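PDB 1UJN: dehydroquinate synthase from Thermus thermophilus, which probably catalyses the conversion of 3-deoxy-D-arabino-heptulosonate 7-phosphate to 3-dehydroquinate and phosphate, an NAD- and metal-dependent second step of chorismate biosynthesis. Local coordinates for residues I14-G19 against A154-L159; A259-A264 against R331-A336; H54-P59 against Y70-S75. All coordinates share one frame; numbering follows the deposited sequence.

Interaction 1. Residues I14-G19 against A154-L159; sequences ILVGEG and AELRAL
Backbone pairing carries this contact, a parallel beta ladder in which Val-16 stands beside Ala-154 and Gly-17 beside Glu-155. Three bonds define the register: Ala-154 N gives to Leu-15 O at 2.8 Å, Gly-17 N to Ala-154 O at 3.2 Å, and Leu-156 N to Gly-17 O at 3.1 Å. Ala-154 thus bonds both neighbours of Val-16, and Gly-17 both neighbours of Glu-155; one residue reaching either side of its partner is the parallel pattern.

The buried Glu-155 carboxylate is the polar element. With CG anti to the backbone N (chi1 175°) and the chain bent at chi2 (52°), the group folds back to the turn that follows strand 12-17. There Glu-155 OE1 accepts a hydrogen bond from Gly-19 N at 2.7 Å through its syn lone pair, and Val-20 N also donates to it. Glu-155 OE2 is met on its anti side by Arg-157 N at 3.1 Å. Two amides thus come from beyond strand 12-17, and the third holds the carboxylate from its own segment.

Apolar contacts are lighter. Val-16 CG1 lies 3.9 Å from Leu-156 CD2, and Leu-156 CD1 rests 3.7 Å from Gly-17 CA.

In the mixed sheet, strand 2-6 runs antiparallel beside 12-17, and strand 112-117 flanks 151-155. Leu-156 reaches Leu-203 on helix 199-216, while Ala-154 packs on Ile-123 of helix 120-126.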
ATOM      1  N   ILE A  14       7.282  17.991  12.379  1.00 18.86           N
ATOM      2  CA  ILE A  14       8.641  17.731  11.919  1.00 17.60           C
ATOM      3  C   ILE A  14       9.512  18.557  12.857  1.00 19.28           C
ATOM      4  O   ILE A  14       9.414  19.786  12.880  1.00 19.51           O
ATOM      5  CB  ILE A  14       8.884  18.218  10.470  1.00 19.54           C
ATOM      6  CG1 ILE A  14       8.057  17.390   9.482  1.00 19.78           C
ATOM      7  CG2 ILE A  14      10.373  18.122  10.142  1.00 20.23           C
ATOM      8  CD1 ILE A  14       8.091  17.923   8.053  1.00 20.55           C
ATOM      9  N   LEU A  15      10.341  17.882  13.645  1.00 16.87           N
ATOM     10  CA  LEU A  15      11.226  18.566  14.587  1.00 19.11           C
ATOM     11  C   LEU A  15      12.649  18.530  14.064  1.00 19.97           C
ATOM     12  O   LEU A  15      13.116  17.493  13.600  1.00 19.35           O
ATOM     13  CB  LEU A  15      11.196  17.881  15.958  1.00 19.40           C
ATOM     14  CG  LEU A  15       9.984  18.087  16.872  1.00 20.71           C
ATOM     15  CD1 LEU A  15       9.954  19.529  17.374  1.00 22.34           C
ATOM     16  CD2 LEU A  15       8.710  17.746  16.112  1.00 19.12           C
ATOM     17  N   VAL A  16      13.341  19.663  14.147  1.00 20.00           N
ATOM     18  CA  VAL A  16      14.726  19.739  13.696  1.00 22.58           C
ATOM     19  C   VAL A  16      15.524  20.488  14.763  1.00 22.80           C
ATOM     20  O   VAL A  16      15.232  21.641  15.058  1.00 24.41           O
ATOM     21  CB  VAL A  16      14.842  20.502  12.357  1.00 24.54           C
ATOM     22  CG1 VAL A  16      16.288  20.477  11.870  1.00 24.37           C
ATOM     23  CG2 VAL A  16      13.914  19.877  11.315  1.00 22.96           C
ATOM     24  N   GLY A  17      16.514  19.823  15.349  1.00 24.00           N
ATOM     25  CA  GLY A  17      17.318  20.470  16.372  1.00 25.51           C
ATOM     26  C   GLY A  17      18.093  19.476  17.209  1.00 26.32           C
ATOM     27  O   GLY A  17      18.247  18.318  16.825  1.00 25.93           O
ATOM     28  N   GLU A  18      18.600  19.925  18.353  1.00 27.97           N
ATOM     29  CA  GLU A  18      19.351  19.042  19.234  1.00 29.76           C
ATOM     30  C   GLU A  18      18.486  18.676  20.426  1.00 28.73           C
ATOM     31  O   GLU A  18      18.037  19.545  21.173  1.00 28.94           O
ATOM     32  CB  GLU A  18      20.645  19.718  19.694  1.00 33.19           C
ATOM     33  CG  GLU A  18      21.653  19.903  18.568  1.00 38.47           C
ATOM     34  CD  GLU A  18      22.949  20.542  19.030  1.00 42.84           C
ATOM     35  OE1 GLU A  18      23.510  20.085  20.050  1.00 43.29           O
ATOM     36  OE2 GLU A  18      23.410  21.493  18.363  1.00 44.94           O
ATOM     37  N   GLY A  19      18.246  17.381  20.586  1.00 28.58           N
ATOM     38  CA  GLY A  19      17.422  16.904  21.677  1.00 28.66           C
ATOM     39  C   GLY A  19      16.005  16.652  21.200  1.00 27.20           C
ATOM     40  O   GLY A  19      15.051  16.858  21.944  1.00 28.04           O
ATOM     41  N   ALA A 154      14.419  15.010  13.478  1.00 20.07           N
ATOM     42  CA  ALA A 154      15.773  15.163  12.948  1.00 20.75           C
ATOM     43  C   ALA A 154      16.747  15.660  14.003  1.00 21.97           C
ATOM     44  O   ALA A 154      16.793  16.855  14.310  1.00 21.45           O
ATOM     45  CB  ALA A 154      15.761  16.127  11.759  1.00 19.23           C
ATOM     46  N   GLU A 155      17.515  14.727  14.549  1.00 22.17           N
ATOM     47  CA  GLU A 155      18.507  15.019  15.574  1.00 23.45           C
ATOM     48  C   GLU A 155      19.776  15.463  14.868  1.00 23.59           C
ATOM     49  O   GLU A 155      20.475  14.648  14.276  1.00 24.71           O
ATOM     50  CB  GLU A 155      18.782  13.759  16.394  1.00 25.32           C
ATOM     51  CG  GLU A 155      19.886  13.916  17.423  1.00 28.69           C
ATOM     52  CD  GLU A 155      19.673  15.119  18.309  1.00 29.88           C
ATOM     53  OE1 GLU A 155      18.625  15.184  18.992  1.00 29.42           O
ATOM     54  OE2 GLU A 155      20.554  16.005  18.318  1.00 31.94           O
ATOM     55  N   LEU A 156      20.070  16.755  14.934  1.00 27.13           N
ATOM     56  CA  LEU A 156      21.250  17.290  14.268  1.00 29.09           C
ATOM     57  C   LEU A 156      22.562  16.683  14.771  1.00 28.97           C
ATOM     58  O   LEU A 156      23.534  16.606  14.027  1.00 29.30           O
ATOM     59  CB  LEU A 156      21.265  18.819  14.398  1.00 31.02           C
ATOM     60  CG  LEU A 156      20.014  19.478  13.799  1.00 32.02           C
ATOM     61  CD1 LEU A 156      20.081  20.989  13.963  1.00 34.44           C
ATOM     62  CD2 LEU A 156      19.894  19.109  12.325  1.00 31.91           C
ATOM     63  N   ARG A 157      22.594  16.236  16.022  1.00 30.04           N
ATOM     64  CA  ARG A 157      23.819  15.644  16.527  1.00 33.39           C
ATOM     65  C   ARG A 157      24.183  14.404  15.723  1.00 34.80           C
ATOM     66  O   ARG A 157      25.322  13.958  15.699  1.00 35.55           O
ATOM     67  CB  ARG A 157      23.600  15.270  17.993  1.00 35.89           C
ATOM     68  CG  ARG A 157      24.854  14.679  18.635  1.00 42.35           C
ATOM     69  CD  ARG A 157      24.726  14.578  20.159  1.00 45.27           C
ATOM     70  NE  ARG A 157      23.406  14.064  20.533  1.00 50.63           N
ATOM     71  CZ  ARG A 157      23.260  12.727  20.600  1.00 51.25           C
ATOM     72  NH1 ARG A 157      24.284  11.933  20.340  1.00 52.78           N
ATOM     73  NH2 ARG A 157      22.075  12.207  20.935  1.00 52.37           N
ATOM     74  N   ALA A 158      23.206  13.853  15.005  1.00 33.89           N
ATOM     75  CA  ALA A 158      23.446  12.681  14.174  1.00 34.43           C
ATOM     76  C   ALA A 158      24.136  12.999  12.844  1.00 33.88           C
ATOM     77  O   ALA A 158      24.745  12.123  12.238  1.00 34.49           O
ATOM     78  CB  ALA A 158      22.127  11.950  13.916  1.00 36.74           C
ATOM     79  N   LEU A 159      24.041  14.247  12.393  1.00 34.14           N
ATOM     80  CA  LEU A 159      24.652  14.653  11.125  1.00 35.11           C
ATOM     81  C   LEU A 159      26.166  14.838  11.183  1.00 37.71           C
ATOM     82  O   LEU A 159      26.825  14.945  10.148  1.00 37.92           O
ATOM     83  CB  LEU A 159      24.036  15.965  10.638  1.00 33.67           C
ATOM     84  CG  LEU A 159      22.547  16.002  10.309  1.00 31.70           C
ATOM     85  CD1 LEU A 159      22.143  17.428   9.964  1.00 29.40           C
ATOM     86  CD2 LEU A 159      22.259  15.060   9.157  1.00 29.71           C
TER

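Interaction 2. Residues A259-A264 against R331-A336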
ATOM      1  N   ALA A 259      19.228  26.296 -15.477  1.00 22.40           N
ATOM      2  CA  ALA A 259      19.608  27.699 -15.495  1.00 23.58           C
ATOM      3  C   ALA A 259      19.914  28.150 -16.924  1.00 24.63           C
ATOM      4  O   ALA A 259      19.563  29.263 -17.316  1.00 25.99           O
ATOM      5  CB  ALA A 259      20.820  27.924 -14.599  1.00 25.49           C
ATOM      6  N   LEU A 260      20.563  27.287 -17.704  1.00 24.14           N
ATOM      7  CA  LEU A 260      20.893  27.634 -19.086  1.00 26.34           C
ATOM      8  C   LEU A 260      19.634  27.700 -19.953  1.00 26.98           C
ATOM      9  O   LEU A 260      19.538  28.528 -20.862  1.00 26.86           O
ATOM     10  CB  LEU A 260      21.904  26.632 -19.659  1.00 24.40           C
ATOM     11  CG  LEU A 260      23.277  26.758 -18.986  1.00 26.14           C
ATOM     12  CD1 LEU A 260      24.151  25.563 -19.341  1.00 25.25           C
ATOM     13  CD2 LEU A 260      23.940  28.075 -19.417  1.00 28.66           C
ATOM     14  N   LEU A 261      18.667  26.834 -19.672  1.00 26.70           N
ATOM     15  CA  LEU A 261      17.411  26.851 -20.417  1.00 29.15           C
ATOM     16  C   LEU A 261      16.694  28.165 -20.111  1.00 29.45           C
ATOM     17  O   LEU A 261      16.128  28.808 -21.001  1.00 30.11           O
ATOM     18  CB  LEU A 261      16.523  25.681 -19.999  1.00 30.73           C
ATOM     19  CG  LEU A 261      17.041  24.277 -20.311  1.00 29.90           C
ATOM     20  CD1 LEU A 261      16.113  23.242 -19.708  1.00 32.80           C
ATOM     21  CD2 LEU A 261      17.148  24.097 -21.818  1.00 35.27           C
ATOM     22  N   GLY A 262      16.722  28.559 -18.841  1.00 28.25           N
ATOM     23  CA  GLY A 262      16.075  29.793 -18.437  1.00 28.29           C
ATOM     24  C   GLY A 262      16.702  30.999 -19.108  1.00 29.95           C
ATOM     25  O   GLY A 262      16.004  31.915 -19.543  1.00 29.77           O
ATOM     26  N   ARG A 263      18.027  30.999 -19.201  1.00 29.85           N
ATOM     27  CA  ARG A 263      18.739  32.109 -19.822  1.00 32.78           C
ATOM     28  C   ARG A 263      18.354  32.241 -21.291  1.00 34.02           C
ATOM     29  O   ARG A 263      18.099  33.345 -21.779  1.00 33.37           O
ATOM     30  CB  ARG A 263      20.248  31.901 -19.704  1.00 35.35           C
ATOM     31  CG  ARG A 263      21.074  33.110 -20.109  1.00 39.61           C
ATOM     32  CD  ARG A 263      22.559  32.781 -20.120  1.00 42.23           C
ATOM     33  NE  ARG A 263      22.896  31.823 -21.170  1.00 45.65           N
ATOM     34  CZ  ARG A 263      24.112  31.315 -21.363  1.00 46.08           C
ATOM     35  NH1 ARG A 263      25.120  31.669 -20.571  1.00 47.55           N
ATOM     36  NH2 ARG A 263      24.320  30.452 -22.348  1.00 45.23           N
ATOM     37  N   ALA A 264      18.306  31.109 -21.986  1.00 34.05           N
ATOM     38  CA  ALA A 264      17.959  31.089 -23.401  1.00 35.37           C
ATOM     39  C   ALA A 264      16.541  31.591 -23.659  1.00 36.70           C
ATOM     40  O   ALA A 264      16.254  32.125 -24.734  1.00 35.84           O
ATOM     41  CB  ALA A 264      18.113  29.683 -23.950  1.00 33.88           C
ATOM     42  N   ARG A 331      19.454  21.346 -27.493  1.00 35.38           N
ATOM     43  CA  ARG A 331      20.740  21.016 -28.069  1.00 36.98           C
ATOM     44  C   ARG A 331      21.736  22.127 -27.783  1.00 36.91           C
ATOM     45  O   ARG A 331      22.872  21.893 -27.392  1.00 37.11           O
ATOM     46  CB  ARG A 331      20.559  20.854 -29.579  1.00 39.38           C
ATOM     47  CG  ARG A 331      21.730  20.116 -30.228  1.00 44.31           C
ATOM     48  CD  ARG A 331      21.510  19.895 -31.729  1.00 47.35           C
ATOM     49  NE  ARG A 331      20.671  18.715 -31.958  1.00 51.14           N
ATOM     50  CZ  ARG A 331      21.295  17.529 -32.083  1.00 51.89           C
ATOM     51  NH1 ARG A 331      22.612  17.459 -31.996  1.00 53.47           N
ATOM     52  NH2 ARG A 331      20.574  16.422 -32.283  1.00 53.31           N
ATOM     53  N   GLU A 332      21.286  23.362 -27.981  1.00 37.03           N
ATOM     54  CA  GLU A 332      22.101  24.548 -27.743  1.00 37.18           C
ATOM     55  C   GLU A 332      22.514  24.632 -26.274  1.00 34.22           C
ATOM     56  O   GLU A 332      23.674  24.878 -25.956  1.00 32.68           O
ATOM     57  CB  GLU A 332      21.298  25.798 -28.118  1.00 41.27           C
ATOM     58  CG  GLU A 332      22.004  27.121 -27.872  1.00 47.72           C
ATOM     59  CD  GLU A 332      22.873  27.555 -29.040  1.00 51.83           C
ATOM     60  OE1 GLU A 332      22.344  27.649 -30.171  1.00 53.11           O
ATOM     61  OE2 GLU A 332      24.078  27.809 -28.825  1.00 52.34           O
ATOM     62  N   ALA A 333      21.547  24.434 -25.385  1.00 32.34           N
ATOM     63  CA  ALA A 333      21.804  24.500 -23.949  1.00 30.55           C
ATOM     64  C   ALA A 333      22.753  23.398 -23.495  1.00 29.77           C
ATOM     65  O   ALA A 333      23.606  23.624 -22.639  1.00 30.72           O
ATOM     66  CB  ALA A 333      20.494  24.406 -23.182  1.00 29.32           C
ATOM     67  N   PHE A 334      22.603  22.203 -24.059  1.00 29.86           N
ATOM     68  CA  PHE A 334      23.466  21.091 -23.680  1.00 31.80           C
ATOM     69  C   PHE A 334      24.908  21.407 -24.064  1.00 32.45           C
ATOM     70  O   PHE A 334      25.836  21.125 -23.307  1.00 30.65           O
ATOM     71  CB  PHE A 334      23.019  19.797 -24.362  1.00 32.53           C
ATOM     72  CG  PHE A 334      23.674  18.563 -23.803  1.00 34.92           C
ATOM     73  CD1 PHE A 334      23.426  18.164 -22.491  1.00 34.22           C
ATOM     74  CD2 PHE A 334      24.547  17.808 -24.578  1.00 36.71           C
ATOM     75  CE1 PHE A 334      24.038  17.032 -21.961  1.00 35.51           C
ATOM     76  CE2 PHE A 334      25.169  16.670 -24.056  1.00 37.54           C
ATOM     77  CZ  PHE A 334      24.913  16.281 -22.743  1.00 36.36           C
ATOM     78  N   ALA A 335      25.090  22.001 -25.242  1.00 32.39           N
ATOM     79  CA  ALA A 335      26.423  22.360 -25.706  1.00 33.39           C
ATOM     80  C   ALA A 335      27.041  23.380 -24.752  1.00 32.39           C
ATOM     81  O   ALA A 335      28.215  23.270 -24.388  1.00 32.48           O
ATOM     82  CB  ALA A 335      26.352  22.933 -27.122  1.00 36.19           C
ATOM     83  N   ALA A 336      26.255  24.374 -24.347  1.00 31.56           N
ATOM     84  CA  ALA A 336      26.751  25.394 -23.425  1.00 29.19           C
ATOM     85  C   ALA A 336      26.999  24.767 -22.059  1.00 29.25           C
ATOM     86  O   ALA A 336      27.950  25.125 -21.360  1.00 30.05           O
ATOM     87  CB  ALA A 336      25.751  26.523 -23.301  1.00 28.34           C
TER
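Arg-263, whose NH2 comes within 4.3 Å of Ala-336 CB, also supplies the shortest backbone hydrogen bond within either segment, from its N to Ala-259 O at 3.0 Å. That is an ordinary bond within a helix. Between the segments the contact is helix-helix packing in the largely helical C-terminal part of dehydroquinate synthase, where helices 247-264 and 327-342 run obliquely antiparallel: the axes of segments 259-264 and 331-336 make an angle of 126° and approach to 9.3 Å.

Ala-333 and Ala-336 have only CB methyls as side chains to present to the partner helix. Leu-260 and Ala-333 have the nearest CA atoms, 5.9 Å apart, and Ala-333 CB is met by Leu-261 CD2 at 3.6 Å. Leu-260 reaches further along the partner helix. Leu-260 CD1 sits 3.9 Å from Ala-333 O and close to the backbone carbon of Ala-336, so one methyl lies against the peptide surface of a turn bordered by two alanines.

Trp-337 of the same partner helix and Leu-271 of helix 271-281 also touch Leu-260, while Leu-261 leans on Leu-329 and Leu-330. At the solvent-facing margin, within the same helix, the second methyl of Leu-260, CD2, stands 3.7 Å above the guanidinium plane of Arg-263, over its centre.

Interaction 3. Residues H54-P59 against Y70-S75; sequences HLLGLP and YGKVLS
Lys-72 and the two leucines Leu-56 and Leu-58 meet where helix 67-80 packs against strand 55-58. The strand and helix segments are nearly antiparallel, at 169°, with axes 10.8 Å apart. This is the beta-alpha half of a crossover in the alpha/beta N-terminal domain, the helix leading on to the parallel strand 87-92.

The lysine can be followed outward. Its CB points toward the strand, and CG lies anti to the backbone N (chi1 -169°), which carries the chain out from the helix. Bends at chi3 and chi4 then turn the tip along the leucines. Lys-72 CE is the first atom to meet the strand, 4.0 Å from Leu-58 CD2. Lys-72 NZ goes on to 3.7 Å from Leu-58 CD2 and to 4.0 Å from Leu-56 CD1. The Lys-72 and Leu-58 chains thus run antiparallel alongside one another, while the Leu-56 chain slants across the lysine. Beyond the methyls Lys-72 NZ donates to a water oxygen at 2.8 Å, and this water donates to Gly-57 O at 3.1 Å, linking helix and strand through a solvent bridge.

Val-73 makes the apolar half of the contact. Val-73 CG2 touches Leu-58 CD1 at 4.0 Å and lies 4.2 Å from Leu-56 CD2. Deeper in, Leu-58 also packs on Leu-99 and Val-73 on Val-103, both from helix 94-106. Elsewhere on helix 67-80, Ser-75 OG bonds to Glu-138 of the second subunit, so the same helix serves the dimer interface.

The chemistry is therefore divided: Val-73 packs on both leucines on the buried side of the helix, whereas the end of the exposed lysine, CE and NZ, lies against the leucine methyls and one of its N-H bonds goes to a water itself anchored on Gly-57 O, an arrangement probably compatible with a charged ammonium at the domain surface.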
ATOM      1  N   HIS A  54      12.599  -4.204  20.363  1.00 26.29           N
ATOM      2  CA  HIS A  54      12.871  -4.932  19.127  1.00 25.93           C
ATOM      3  C   HIS A  54      13.582  -4.036  18.121  1.00 25.86           C
ATOM      4  O   HIS A  54      13.003  -3.064  17.634  1.00 22.74           O
ATOM      5  CB  HIS A  54      11.561  -5.438  18.523  1.00 27.58           C
ATOM      6  CG  HIS A  54      10.717  -6.215  19.482  1.00 28.69           C
ATOM      7  ND1 HIS A  54      11.167  -7.354  20.116  1.00 29.92           N
ATOM      8  CD2 HIS A  54       9.454  -6.010  19.926  1.00 30.47           C
ATOM      9  CE1 HIS A  54      10.218  -7.816  20.911  1.00 30.12           C
ATOM     10  NE2 HIS A  54       9.169  -7.019  20.815  1.00 30.68           N
ATOM     11  N   LEU A  55      14.834  -4.369  17.812  1.00 23.56           N
ATOM     12  CA  LEU A  55      15.624  -3.583  16.866  1.00 24.46           C
ATOM     13  C   LEU A  55      16.249  -4.448  15.785  1.00 24.65           C
ATOM     14  O   LEU A  55      16.708  -5.553  16.060  1.00 24.60           O
ATOM     15  CB  LEU A  55      16.749  -2.836  17.588  1.00 27.48           C
ATOM     16  CG  LEU A  55      16.420  -1.708  18.568  1.00 30.76           C
ATOM     17  CD1 LEU A  55      15.896  -2.283  19.873  1.00 31.97           C
ATOM     18  CD2 LEU A  55      17.685  -0.897  18.818  1.00 30.92           C
ATOM     19  N   LEU A  56      16.275  -3.930  14.559  1.00 22.65           N
ATOM     20  CA  LEU A  56      16.859  -4.641  13.429  1.00 23.77           C
ATOM     21  C   LEU A  56      17.716  -3.668  12.636  1.00 25.67           C
ATOM     22  O   LEU A  56      17.228  -2.621  12.183  1.00 22.43           O
ATOM     23  CB  LEU A  56      15.768  -5.219  12.518  1.00 25.73           C
ATOM     24  CG  LEU A  56      16.293  -5.922  11.256  1.00 27.04           C
ATOM     25  CD1 LEU A  56      17.092  -7.165  11.656  1.00 29.49           C
ATOM     26  CD2 LEU A  56      15.137  -6.309  10.346  1.00 26.71           C
ATOM     27  N   GLY A  57      18.994  -4.012  12.485  1.00 24.07           N
ATOM     28  CA  GLY A  57      19.920  -3.170  11.750  1.00 25.98           C
ATOM     29  C   GLY A  57      20.051  -3.627  10.311  1.00 26.42           C
ATOM     30  O   GLY A  57      20.006  -4.821  10.022  1.00 28.66           O
ATOM     31  N   LEU A  58      20.205  -2.672   9.405  1.00 27.54           N
ATOM     32  CA  LEU A  58      20.325  -2.984   7.994  1.00 28.79           C
ATOM     33  C   LEU A  58      21.377  -2.107   7.346  1.00 30.04           C
ATOM     34  O   LEU A  58      21.655  -1.004   7.813  1.00 27.17           O
ATOM     35  CB  LEU A  58      18.995  -2.734   7.280  1.00 31.44           C
ATOM     36  CG  LEU A  58      17.720  -3.448   7.720  1.00 32.84           C
ATOM     37  CD1 LEU A  58      16.546  -2.869   6.949  1.00 35.87           C
ATOM     38  CD2 LEU A  58      17.841  -4.936   7.476  1.00 35.40           C
ATOM     39  N   PRO A  59      22.004  -2.603   6.273  1.00 31.71           N
ATOM     40  CA  PRO A  59      23.009  -1.770   5.617  1.00 32.26           C
ATOM     41  C   PRO A  59      22.223  -0.721   4.838  1.00 32.19           C
ATOM     42  O   PRO A  59      21.186  -1.035   4.251  1.00 33.56           O
ATOM     43  CB  PRO A  59      23.724  -2.749   4.685  1.00 31.94           C
ATOM     44  CG  PRO A  59      23.576  -4.065   5.397  1.00 34.36           C
ATOM     45  CD  PRO A  59      22.132  -4.010   5.854  1.00 33.21           C
ATOM     46  N   TYR A  70      12.735  -6.265   1.981  1.00 24.03           N
ATOM     47  CA  TYR A  70      11.348  -5.954   2.312  1.00 22.07           C
ATOM     48  C   TYR A  70      10.708  -7.181   2.967  1.00 22.47           C
ATOM     49  O   TYR A  70      10.092  -7.092   4.035  1.00 21.02           O
ATOM     50  CB  TYR A  70      10.613  -5.569   1.020  1.00 20.69           C
ATOM     51  CG  TYR A  70       9.103  -5.429   1.112  1.00 18.91           C
ATOM     52  CD1 TYR A  70       8.511  -4.418   1.873  1.00 21.00           C
ATOM     53  CD2 TYR A  70       8.268  -6.287   0.401  1.00 22.13           C
ATOM     54  CE1 TYR A  70       7.116  -4.271   1.918  1.00 20.45           C
ATOM     55  CE2 TYR A  70       6.867  -6.147   0.436  1.00 20.67           C
ATOM     56  CZ  TYR A  70       6.304  -5.140   1.194  1.00 21.32           C
ATOM     57  OH  TYR A  70       4.931  -5.005   1.224  1.00 20.74           O
ATOM     58  N   GLY A  71      10.869  -8.333   2.324  1.00 23.38           N
ATOM     59  CA  GLY A  71      10.312  -9.557   2.858  1.00 23.22           C
ATOM     60  C   GLY A  71      10.928  -9.923   4.192  1.00 24.59           C
ATOM     61  O   GLY A  71      10.237 -10.398   5.088  1.00 22.45           O
ATOM     62  N   LYS A  72      12.231  -9.694   4.323  1.00 24.76           N
ATOM     63  CA  LYS A  72      12.943 -10.004   5.561  1.00 26.60           C
ATOM     64  C   LYS A  72      12.412  -9.177   6.725  1.00 24.62           C
ATOM     65  O   LYS A  72      12.156  -9.707   7.803  1.00 23.90           O
ATOM     66  CB  LYS A  72      14.444  -9.743   5.398  1.00 28.60           C
ATOM     67  CG  LYS A  72      15.283 -10.292   6.547  1.00 34.56           C
ATOM     68  CD  LYS A  72      16.775 -10.172   6.256  1.00 38.39           C
ATOM     69  CE  LYS A  72      17.277  -8.762   6.503  1.00 39.38           C
ATOM     70  NZ  LYS A  72      17.578  -8.548   7.948  1.00 42.26           N
ATOM     71  N   VAL A  73      12.243  -7.877   6.505  1.00 22.66           N
ATOM     72  CA  VAL A  73      11.742  -7.005   7.562  1.00 21.64           C
ATOM     73  C   VAL A  73      10.319  -7.390   7.953  1.00 20.92           C
ATOM     74  O   VAL A  73       9.989  -7.451   9.134  1.00 21.94           O
ATOM     75  CB  VAL A  73      11.787  -5.517   7.134  1.00 20.86           C
ATOM     76  CG1 VAL A  73      11.281  -4.631   8.276  1.00 23.23           C
ATOM     77  CG2 VAL A  73      13.218  -5.128   6.761  1.00 21.59           C
ATOM     78  N   LEU A  74       9.469  -7.657   6.966  1.00 21.12           N
ATOM     79  CA  LEU A  74       8.094  -8.048   7.263  1.00 20.64           C
ATOM     80  C   LEU A  74       8.033  -9.328   8.109  1.00 21.37           C
ATOM     81  O   LEU A  74       7.284  -9.407   9.081  1.00 20.98           O
ATOM     82  CB  LEU A  74       7.308  -8.229   5.961  1.00 20.07           C
ATOM     83  CG  LEU A  74       7.015  -6.935   5.190  1.00 18.77           C
ATOM     84  CD1 LEU A  74       6.590  -7.278   3.768  1.00 19.43           C
ATOM     85  CD2 LEU A  74       5.920  -6.133   5.901  1.00 20.82           C
ATOM     86  N   SER A  75       8.819 -10.333   7.742  1.00 23.73           N
ATOM     87  CA  SER A  75       8.823 -11.581   8.500  1.00 24.62           C
ATOM     88  C   SER A  75       9.379 -11.363   9.902  1.00 25.10           C
ATOM     89  O   SER A  75       8.971 -12.031  10.854  1.00 26.50           O
ATOM     90  CB  SER A  75       9.638 -12.644   7.766  1.00 24.51           C
ATOM     91  OG  SER A  75       8.913 -13.136   6.651  1.00 28.11           O
TER
HETATM   92  O   HOH W   1      19.735  -7.854   9.604  1.00 45.69           O

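Overall arrangement
Interactions 1 and 3 belong to one mixed seven-stranded sheet: strands 12-17 and 151-155 pair near one end, and strand 55-58 forms the other edge. Their centres are 24 Å apart, nearest atoms about 14 Å. In sequence, interaction 3 falls between the segments of interaction 1, which bracket much of the alpha/beta domain. Interaction 2 comes later in the chain and lies in the helical C-terminal part, its centre 39 Å from interaction 1 and 46 Å from interaction 3, across the chain's centre from both. Predicted NAD residues such as Thr-118 and Lys-140 belong to the N-terminal part, predicted metal ligands such as His-231 to the C-terminal part, so the active site probably lies between.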